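Local atomic coordinates of E3 ubiquitin ligase RavN (Legionella pneumophila, PDB entry 5MIY), a protein that acts as a Legionella effector with E3 ubiquitin ligase activity, probably promoting transfer of ubiquitin from an E2 enzyme to target proteins in the host cell. Residues V26-K30 with K58-A64; I31-F36 with P86-V92; H70-L76 with E94-V98. All coordinates share one frame; numbering follows the deposited sequence.

Contact 1: residues V26-K30 with K58-A64. With SO4 (sulfate ion), chain F; EDO (1,2-ethanediol), chain H.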
loop_
_atom_site.group_PDB
_atom_site.type_symbol
_atom_site.label_atom_id
_atom_site.label_comp_id
_atom_site.label_asym_id
_atom_site.label_seq_id
_atom_site.Cartn_x
_atom_site.Cartn_y
_atom_site.Cartn_z
ATOM N N VAL A 26 2.038 -3.199 3.454
ATOM C CA VAL A 26 2.172 -1.755 3.583
ATOM C C VAL A 26 3.256 -1.274 2.626
ATOM O O VAL A 26 4.300 -1.918 2.477
ATOM C CB VAL A 26 2.496 -1.346 5.041
ATOM C CG1 VAL A 26 2.539 0.158 5.157
ATOM C CG2 VAL A 26 1.442 -1.920 5.993
ATOM N N TYR A 27 2.996 -0.145 1.971
ATOM C CA TYR A 27 3.945 0.443 1.034
ATOM C C TYR A 27 3.605 1.913 0.838
ATOM O O TYR A 27 2.512 2.370 1.189
ATOM C CB TYR A 27 3.955 -0.295 -0.316
ATOM C CG TYR A 27 2.594 -0.465 -0.992
ATOM C CD1 TYR A 27 2.068 0.525 -1.822
ATOM C CD2 TYR A 27 1.844 -1.626 -0.808
ATOM C CE1 TYR A 27 0.826 0.368 -2.445
ATOM C CE2 TYR A 27 0.606 -1.797 -1.433
ATOM C CZ TYR A 27 0.095 -0.799 -2.239
ATOM O OH TYR A 27 -1.140 -0.982 -2.841
ATOM N N LEU A 28 4.564 2.641 0.266
ATOM C CA LEU A 28 4.421 4.045 -0.084
ATOM C C LEU A 28 4.265 4.200 -1.592
ATOM O O LEU A 28 4.932 3.507 -2.368
ATOM C CB LEU A 28 5.647 4.837 0.387
ATOM C CG LEU A 28 5.489 6.329 0.640
ATOM C CD1 LEU A 28 4.798 6.542 1.979
ATOM C CD2 LEU A 28 6.866 7.013 0.618
ATOM N N VAL A 29 3.383 5.107 -2.010
ATOM C CA VAL A 29 3.330 5.524 -3.404
ATOM C C VAL A 29 3.496 7.038 -3.459
ATOM O O VAL A 29 3.247 7.755 -2.486
ATOM C CB VAL A 29 2.031 5.086 -4.125
ATOM C CG1 VAL A 29 1.864 3.562 -4.063
ATOM C CG2 VAL A 29 0.817 5.802 -3.549
ATOM N N LYS A 30 3.948 7.515 -4.617
ATOM C CA LYS A 30 4.144 8.937 -4.877
ATOM C C LYS A 30 2.934 9.464 -5.640
ATOM O O LYS A 30 2.566 8.905 -6.674
ATOM C CB LYS A 30 5.425 9.157 -5.689
ATOM C CG LYS A 30 5.858 10.616 -5.881
ATOM C CD LYS A 30 7.287 10.681 -6.433
ATOM C CE LYS A 30 7.823 12.107 -6.513
ATOM N NZ LYS A 30 9.282 12.127 -6.817
ATOM N N LYS A 58 4.484 2.121 -9.314
ATOM C CA LYS A 58 5.718 2.060 -8.546
ATOM C C LYS A 58 5.397 2.270 -7.074
ATOM O O LYS A 58 4.513 3.062 -6.733
ATOM C CB LYS A 58 6.717 3.121 -9.026
ATOM C CG LYS A 58 7.037 3.047 -10.516
ATOM C CD LYS A 58 8.259 3.887 -10.864
ATOM C CE LYS A 58 8.698 3.661 -12.311
ATOM N NZ LYS A 58 8.932 2.219 -12.626
ATOM N N TYR A 59 6.110 1.559 -6.203
ATOM C CA TYR A 59 5.884 1.682 -4.771
ATOM C C TYR A 59 7.186 1.426 -4.024
ATOM O O TYR A 59 8.119 0.813 -4.551
ATOM C CB TYR A 59 4.796 0.713 -4.279
ATOM C CG TYR A 59 5.192 -0.742 -4.384
ATOM C CD1 TYR A 59 4.957 -1.464 -5.550
ATOM C CD2 TYR A 59 5.793 -1.402 -3.317
ATOM C CE1 TYR A 59 5.319 -2.779 -5.660
ATOM C CE2 TYR A 59 6.154 -2.736 -3.417
ATOM C CZ TYR A 59 5.911 -3.417 -4.595
ATOM O OH TYR A 59 6.259 -4.745 -4.718
ATOM N N TRP A 60 7.225 1.890 -2.775
ATOM C CA TRP A 60 8.345 1.652 -1.877
ATOM C C TRP A 60 7.836 0.793 -0.726
ATOM O O TRP A 60 6.953 1.241 0.021
ATOM C CB TRP A 60 8.926 2.974 -1.350
ATOM C CG TRP A 60 9.611 3.823 -2.415
ATOM C CD1 TRP A 60 10.938 3.830 -2.731
ATOM C CD2 TRP A 60 8.987 4.773 -3.292
ATOM N NE1 TRP A 60 11.181 4.731 -3.744
ATOM C CE2 TRP A 60 9.999 5.319 -4.110
ATOM C CE3 TRP A 60 7.669 5.211 -3.467
ATOM C CZ2 TRP A 60 9.734 6.278 -5.089
ATOM C CZ3 TRP A 60 7.407 6.164 -4.433
ATOM C CH2 TRP A 60 8.440 6.693 -5.233
ATOM N N PRO A 61 8.322 -0.435 -0.554
ATOM C CA PRO A 61 7.839 -1.270 0.550
ATOM C C PRO A 61 8.233 -0.709 1.908
ATOM O O PRO A 61 9.312 -0.140 2.083
ATOM C CB PRO A 61 8.512 -2.626 0.296
ATOM C CG PRO A 61 9.666 -2.327 -0.601
ATOM C CD PRO A 61 9.258 -1.155 -1.432
ATOM N N ILE A 62 7.330 -0.888 2.872
ATOM C CA ILE A 62 7.481 -0.452 4.262
ATOM C C ILE A 62 7.093 -1.646 5.129
ATOM O O ILE A 62 6.039 -2.261 4.886
ATOM C CB ILE A 62 6.579 0.758 4.567
ATOM C CG1 ILE A 62 6.838 1.912 3.594
ATOM C CG2 ILE A 62 6.682 1.179 6.032
ATOM C CD1 ILE A 62 8.045 2.763 3.931
ATOM N N PRO A 63 7.895 -2.036 6.121
ATOM C CA PRO A 63 7.465 -3.119 7.015
ATOM C C PRO A 63 6.217 -2.704 7.781
ATOM O O PRO A 63 6.113 -1.571 8.254
ATOM C CB PRO A 63 8.670 -3.313 7.949
ATOM C CG PRO A 63 9.847 -2.675 7.218
ATOM C CD PRO A 63 9.244 -1.536 6.449
ATOM N N ALA A 64 5.251 -3.627 7.878
ATOM C CA ALA A 64 4.049 -3.352 8.665
ATOM C C ALA A 64 4.403 -2.901 10.076
ATOM O O ALA A 64 3.743 -2.021 10.642
ATOM C CB ALA A 64 3.149 -4.590 8.721
HETATM S S SO4 F . 3.691 5.521 -11.503
HETATM O O1 SO4 F . 2.683 4.557 -11.927
HETATM O O2 SO4 F . 3.153 6.872 -11.640
HETATM O O3 SO4 F . 4.879 5.387 -12.346
HETATM O O4 SO4 F . 4.051 5.280 -10.108
HETATM C C1 EDO H . 6.375 -7.237 7.014
HETATM O O1 EDO H . 5.474 -6.300 6.416
HETATM C C2 EDO H . 7.243 -7.864 5.936
HETATM O O2 EDO H . 7.752 -6.817 5.101
HETATM O O HOH W 1 4.658 -4.449 4.328
HETATM O O HOH W 2 4.399 5.820 -6.853
#
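Water 1 is gripped where Val26 meets Ile62: it accepts from Val26 N at 3.0 Å, donates to Ile62 O at 2.6 Å, and also donates to an ethanediol hydroxyl oxygen. Next to it, Ile62 N donates to Val26 O at 3.2 Å. At the other end, water 2 bridges Lys30 N and Lys58 O. Between the waters, Leu28 and Trp60 exchange two backbone hydrogen bonds, each 2.8 Å from N to O. Pro61 suits the following, non-hydrogen-bonded place opposite Tyr27, where no amide proton is needed across the pair. Trp60 turns its indole edge to the neighbouring strand, CZ3 lying 3.7 Å from Lys30 N and near Lys30 CB, while NE1 bonds Thr103 O. On the other face the side chains of Tyr27 and Tyr59 cross, their ring planes inclined at 56°. Tyr27 holds CG between its backbone N and carbonyl carbon (chi1 53°), which sets CD1 3.7 Å from Tyr59 CB; its OH reaches Asp51. The branches of Val26 divide the work, CG1 meeting Ile62 CB and CG2 packing on Ala64 at the start of helix 64-68. This is an antiparallel pairing of two inner sheet strands, aromatic on both faces.

Contact 2: residues I31-F36 with P86-V92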
loop_
_atom_site.group_PDB
_atom_site.type_symbol
_atom_site.label_atom_id
_atom_site.label_comp_id
_atom_site.label_asym_id
_atom_site.label_seq_id
_atom_site.Cartn_x
_atom_site.Cartn_y
_atom_site.Cartn_z
ATOM N N ILE A 31 2.308 10.521 -5.125
ATOM C CA ILE A 31 1.136 11.105 -5.770
ATOM C C ILE A 31 1.383 12.518 -6.265
ATOM O O ILE A 31 0.467 13.140 -6.816
ATOM C CB ILE A 31 -0.099 11.074 -4.846
ATOM C CG1 ILE A 31 0.073 12.057 -3.689
ATOM C CG2 ILE A 31 -0.359 9.657 -4.332
ATOM C CD1 ILE A 31 -1.211 12.325 -2.944
ATOM N N GLY A 32 2.590 13.040 -6.097
ATOM C CA GLY A 32 2.930 14.370 -6.568
ATOM C C GLY A 32 4.357 14.672 -6.173
ATOM O O GLY A 32 5.048 13.843 -5.571
ATOM N N ASP A 33 4.801 15.876 -6.520
ATOM C CA ASP A 33 6.131 16.289 -6.100
ATOM C C ASP A 33 6.139 16.520 -4.595
ATOM O O ASP A 33 5.285 17.236 -4.064
ATOM C CB ASP A 33 6.572 17.549 -6.834
ATOM C CG ASP A 33 8.031 17.869 -6.588
ATOM O OD1 ASP A 33 8.891 17.058 -6.998
ATOM O OD2 ASP A 33 8.319 18.915 -5.968
ATOM N N ASN A 34 7.098 15.892 -3.909
ATOM C CA ASN A 34 7.207 15.948 -2.446
ATOM C C ASN A 34 5.906 15.529 -1.756
ATOM O O ASN A 34 5.613 15.959 -0.637
ATOM C CB ASN A 34 7.645 17.342 -1.981
ATOM C CG ASN A 34 8.206 17.341 -0.567
ATOM O OD1 ASN A 34 9.005 16.478 -0.201
ATOM N ND2 ASN A 34 7.782 18.308 0.239
ATOM N N LYS A 35 5.113 14.675 -2.406
ATOM C CA LYS A 35 3.834 14.221 -1.865
ATOM C C LYS A 35 3.749 12.706 -1.996
ATOM O O LYS A 35 3.669 12.177 -3.109
ATOM C CB LYS A 35 2.658 14.898 -2.574
ATOM C CG LYS A 35 2.583 16.402 -2.344
ATOM C CD LYS A 35 1.374 17.021 -3.032
ATOM C CE LYS A 35 0.079 16.368 -2.581
ATOM N NZ LYS A 35 -1.099 16.921 -3.309
ATOM N N PHE A 36 3.760 12.012 -0.862
ATOM C CA PHE A 36 3.713 10.560 -0.827
ATOM C C PHE A 36 2.552 10.102 0.045
ATOM O O PHE A 36 2.121 10.814 0.957
ATOM C CB PHE A 36 5.036 9.978 -0.308
ATOM C CG PHE A 36 6.235 10.390 -1.120
ATOM C CD1 PHE A 36 6.894 11.581 -0.858
ATOM C CD2 PHE A 36 6.691 9.593 -2.157
ATOM C CE1 PHE A 36 7.989 11.964 -1.609
ATOM C CE2 PHE A 36 7.786 9.971 -2.915
ATOM C CZ PHE A 36 8.435 11.161 -2.639
ATOM N N PRO A 86 -1.499 13.110 2.221
ATOM C CA PRO A 86 -0.109 12.869 1.822
ATOM C C PRO A 86 0.882 13.373 2.862
ATOM O O PRO A 86 0.562 14.187 3.729
ATOM C CB PRO A 86 0.025 13.655 0.513
ATOM C CG PRO A 86 -0.978 14.754 0.638
ATOM C CD PRO A 86 -2.124 14.195 1.441
ATOM N N ILE A 87 2.108 12.865 2.758
ATOM C CA ILE A 87 3.207 13.309 3.606
ATOM C C ILE A 87 4.410 13.652 2.737
ATOM O O ILE A 87 4.607 13.093 1.654
ATOM C CB ILE A 87 3.586 12.258 4.677
ATOM C CG1 ILE A 87 4.189 11.010 4.035
ATOM C CG2 ILE A 87 2.375 11.890 5.523
ATOM C CD1 ILE A 87 4.636 9.982 5.051
ATOM N N SER A 88 5.216 14.589 3.229
ATOM C CA SER A 88 6.377 15.082 2.507
ATOM C C SER A 88 7.509 14.060 2.529
ATOM O O SER A 88 7.525 13.129 3.340
ATOM C CB SER A 88 6.872 16.384 3.131
ATOM O OG SER A 88 7.593 16.105 4.322
ATOM N N LYS A 89 8.481 14.265 1.634
ATOM C CA LYS A 89 9.663 13.408 1.611
ATOM C C LYS A 89 10.403 13.457 2.942
ATOM O O LYS A 89 10.910 12.433 3.417
ATOM C CB LYS A 89 10.592 13.822 0.467
ATOM C CG LYS A 89 11.975 13.188 0.515
ATOM C CD LYS A 89 12.764 13.483 -0.755
ATOM C CE LYS A 89 12.883 14.978 -1.002
ATOM N NZ LYS A 89 13.434 15.278 -2.358
ATOM N N ASP A 90 10.483 14.642 3.555
ATOM C CA ASP A 90 11.116 14.759 4.863
ATOM C C ASP A 90 10.371 13.928 5.897
ATOM O O ASP A 90 10.981 13.170 6.661
ATOM C CB ASP A 90 11.174 16.228 5.294
ATOM C CG ASP A 90 12.331 16.979 4.659
ATOM O OD1 ASP A 90 13.377 16.348 4.389
ATOM O OD2 ASP A 90 12.191 18.201 4.431
ATOM N N GLN A 91 9.041 14.052 5.922
ATOM C CA GLN A 91 8.237 13.233 6.823
ATOM C C GLN A 91 8.427 11.748 6.542
ATOM O O GLN A 91 8.488 10.938 7.477
ATOM C CB GLN A 91 6.763 13.626 6.715
ATOM C CG GLN A 91 6.452 14.984 7.335
ATOM C CD GLN A 91 5.088 15.514 6.933
ATOM O OE1 GLN A 91 4.567 15.178 5.870
ATOM N NE2 GLN A 91 4.503 16.353 7.784
ATOM N N VAL A 92 8.531 11.366 5.262
ATOM C CA VAL A 92 8.796 9.967 4.933
ATOM C C VAL A 92 10.113 9.520 5.552
ATOM O O VAL A 92 10.212 8.431 6.131
ATOM C CB VAL A 92 8.798 9.748 3.406
ATOM C CG1 VAL A 92 9.307 8.358 3.083
ATOM C CG2 VAL A 92 7.415 9.961 2.820
#
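Asn34 extends its CG away from the backbone N (chi1 -161°), carrying the carboxamide across to Lys89, while the chi1 of -58° in Phe36 lays the ring alongside the Lys89 side chain. Asn34 OD1 accepts from Lys89 N at 2.9 Å, the donor standing 50° out of the carboxamide plane. Asparagine tolerates the positive phi required at this third position of the type II turn Gly32 to Lys35, and its side chain can also serve an amide in the first turn of the helix. Phe36 and Ile87 pair through two backbone bonds, Ile87 N to Phe36 O being the shorter at 2.7 Å. The apolar body of Phe36 packs on the helix, Phe36 CE1 3.8 Å from Lys89 CB and Phe36 CB 3.9 Å from Val92 CG2; the ammonium of Lys89 runs on to a salt bridge with Asp101. Ile31, in a classic beta bulge with Gly32 opposite Lys35, sends CD1 across Pro86 CB at 3.9 Å. Ser88 OG accepts from Gln91 N at 3.0 Å and Gln91 OE1 from Ser88 N at 2.8 Å: a hairpin end joined by a single beta bridge to the residue before a helix N-cap, closed by a capping box.

Contact 3: residues H70-L76 with E94-V98. With SO4 (sulfate ion), chain E.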
loop_
_atom_site.group_PDB
_atom_site.type_symbol
_atom_site.label_atom_id
_atom_site.label_comp_id
_atom_site.label_asym_id
_atom_site.label_seq_id
_atom_site.Cartn_x
_atom_site.Cartn_y
_atom_site.Cartn_z
ATOM N N HIS A 70 4.068 3.486 14.735
ATOM C CA HIS A 70 3.693 4.892 14.659
ATOM C C HIS A 70 2.187 5.088 14.788
ATOM O O HIS A 70 1.659 6.102 14.320
ATOM C CB HIS A 70 4.182 5.508 13.346
ATOM C CG HIS A 70 5.666 5.712 13.281
ATOM N ND1 HIS A 70 6.337 6.580 14.116
ATOM C CD2 HIS A 70 6.604 5.170 12.469
ATOM C CE1 HIS A 70 7.626 6.558 13.826
ATOM N NE2 HIS A 70 7.814 5.711 12.828
ATOM N N SER A 71 1.486 4.139 15.418
ATOM C CA SER A 71 0.026 4.133 15.387
ATOM C C SER A 71 -0.596 5.282 16.176
ATOM O O SER A 71 -1.779 5.580 15.978
ATOM C CB SER A 71 -0.505 2.799 15.910
ATOM O OG SER A 71 -0.003 2.511 17.202
ATOM N N SER A 72 0.162 5.932 17.054
ATOM C CA SER A 72 -0.321 7.093 17.788
ATOM C C SER A 72 0.107 8.413 17.159
ATOM O O SER A 72 -0.208 9.475 17.707
ATOM C CB SER A 72 0.169 7.036 19.237
ATOM O OG SER A 72 1.576 6.886 19.273
ATOM N N ASN A 73 0.822 8.378 16.038
ATOM C CA ASN A 73 1.281 9.598 15.385
ATOM C C ASN A 73 0.125 10.225 14.615
ATOM O O ASN A 73 -0.445 9.594 13.717
ATOM C CB ASN A 73 2.455 9.293 14.457
ATOM C CG ASN A 73 3.202 10.542 14.034
ATOM O OD1 ASN A 73 2.624 11.453 13.441
ATOM N ND2 ASN A 73 4.494 10.591 14.340
ATOM N N LYS A 74 -0.215 11.470 14.963
ATOM C CA LYS A 74 -1.378 12.127 14.375
ATOM C C LYS A 74 -1.195 12.404 12.885
ATOM O O LYS A 74 -2.175 12.697 12.190
ATOM C CB LYS A 74 -1.678 13.426 15.135
ATOM C CG LYS A 74 -2.920 14.187 14.660
ATOM C CD LYS A 74 -3.152 15.468 15.456
ATOM C CE LYS A 74 -2.638 16.697 14.709
ATOM N NZ LYS A 74 -1.164 16.897 14.878
ATOM N N LEU A 75 0.031 12.305 12.373
ATOM C CA LEU A 75 0.230 12.437 10.934
ATOM C C LEU A 75 -0.380 11.259 10.184
ATOM O O LEU A 75 -1.014 11.442 9.138
ATOM C CB LEU A 75 1.720 12.550 10.623
ATOM C CG LEU A 75 2.122 13.233 9.320
ATOM C CD1 LEU A 75 1.175 14.376 8.969
ATOM C CD2 LEU A 75 3.549 13.731 9.451
ATOM N N LEU A 76 -0.209 10.048 10.711
ATOM C CA LEU A 76 -0.612 8.836 10.012
ATOM C C LEU A 76 -1.987 8.329 10.429
ATOM O O LEU A 76 -2.671 7.690 9.620
ATOM C CB LEU A 76 0.430 7.735 10.241
ATOM C CG LEU A 76 1.847 8.071 9.765
ATOM C CD1 LEU A 76 2.865 7.057 10.279
ATOM C CD2 LEU A 76 1.879 8.143 8.247
ATOM N N GLU A 94 11.635 10.822 8.172
ATOM C CA GLU A 94 11.577 10.841 9.633
ATOM C C GLU A 94 10.787 9.655 10.170
ATOM O O GLU A 94 11.166 9.052 11.181
ATOM C CB GLU A 94 10.960 12.153 10.118
ATOM C CG GLU A 94 11.827 13.377 9.865
ATOM C CD GLU A 94 11.018 14.661 9.764
ATOM O OE1 GLU A 94 11.535 15.645 9.191
ATOM O OE2 GLU A 94 9.867 14.684 10.255
ATOM N N LEU A 95 9.689 9.301 9.500
ATOM C CA LEU A 95 8.815 8.249 10.001
ATOM C C LEU A 95 9.318 6.858 9.624
ATOM O O LEU A 95 9.255 5.937 10.446
ATOM C CB LEU A 95 7.394 8.468 9.481
ATOM C CG LEU A 95 6.696 9.762 9.912
ATOM C CD1 LEU A 95 5.524 10.098 8.997
ATOM C CD2 LEU A 95 6.239 9.674 11.365
ATOM N N PHE A 96 9.832 6.682 8.402
ATOM C CA PHE A 96 10.129 5.348 7.892
ATOM C C PHE A 96 11.585 5.122 7.493
ATOM O O PHE A 96 11.930 3.999 7.106
ATOM C CB PHE A 96 9.202 5.033 6.701
ATOM C CG PHE A 96 7.740 5.225 7.019
ATOM C CD1 PHE A 96 7.081 4.349 7.877
ATOM C CD2 PHE A 96 7.032 6.293 6.488
ATOM C CE1 PHE A 96 5.739 4.527 8.189
ATOM C CE2 PHE A 96 5.686 6.476 6.790
ATOM C CZ PHE A 96 5.041 5.592 7.645
ATOM N N ALA A 97 12.450 6.137 7.586
ATOM C CA ALA A 97 13.886 5.988 7.317
ATOM C C ALA A 97 14.165 5.571 5.874
ATOM O O ALA A 97 15.070 4.777 5.602
ATOM C CB ALA A 97 14.540 5.004 8.292
ATOM N N VAL A 98 13.385 6.112 4.941
ATOM C CA VAL A 98 13.587 5.887 3.514
ATOM C C VAL A 98 13.533 7.231 2.808
ATOM O O VAL A 98 12.574 7.990 2.989
ATOM C CB VAL A 98 12.525 4.945 2.909
ATOM C CG1 VAL A 98 12.829 4.696 1.434
ATOM C CG2 VAL A 98 12.451 3.634 3.675
HETATM S S SO4 E . 5.289 8.440 17.088
HETATM O O1 SO4 E . 4.372 9.532 17.409
HETATM O O2 SO4 E . 5.811 8.629 15.738
HETATM O O3 SO4 E . 4.574 7.168 17.169
HETATM O O4 SO4 E . 6.401 8.433 18.033
#
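The His70 imidazole has Leu95 CD2 over one face and a sulfate at the edge beside ND1, with Phe96 CE1 approaching His70 CD2 obliquely. The leucine methyl makes a CH-pi contact, 4.2 Å from the ring centroid. The setting is a type I beta turn, His70 to Asn73, which runs into an Asx turn and packs on the last turn of helix 89-96. Histidine suits this corner because its two nitrogens can serve two partners: ND1 donates to sulfate O2 at 2.7 Å, and NE2 makes a weak, strongly bent bond to Leu95 O at 2.8 Å, with 126° at the hydrogen. The sulfate, likely from the crystallisation liquor, is shared with Asn73, whose ND2 donates to the same O2 in a nearly straight bond of 173°. With CG swung opposite the backbone N (chi1 -165°), Asn73 turns ND2 to the sulfate and OD1 back to its own turn. Leu95 wedges between the polar and apolar halves of the contact. Its CD2 serves the histidine face and also touches Asn73 ND2, while its CD1 lies 4.2 Å from Leu75 CD2 and equally far from Leu76 CD2. Leucine fits here because its fork can face both ways at once. Leu76 and Phe96 come from opposite directions, Leu76 CD1 stopping 3.7 Å from Phe96 CZ, while Leu95 CB covers part of one Phe96 face. After Phe96 the helix ends, with Ala97 taking a positive phi. The Asx turn fixes the carboxamide of Asn73: OD1 accepts from Leu75 N at 2.9 Å, in the carboxamide plane and on a lone pair.

In the fold
From the N terminus, strand 25-32 supplies the first segment of contact 1 and, with the turn into strand 35-41, that of contact 2. Contact 1 closes at 58-64, once the chain has run through strand 35-41 and a long loop. Contact 2 remains open until 86-92, so the two cross. Contact 3 opens at 70-76, after contact 1 has closed, and ends at 94-98; it is in series with contact 1 but crosses contact 2. Helix 89-96 is shared by contacts 2 and 3 and is thus tied to both the hairpin and the loop after helix 64-68. Leu28 touches Phe36 and Val92, Ile62 meets Phe96, and Ile87 meets Leu75 and Leu95, joining sheet, helix and loop.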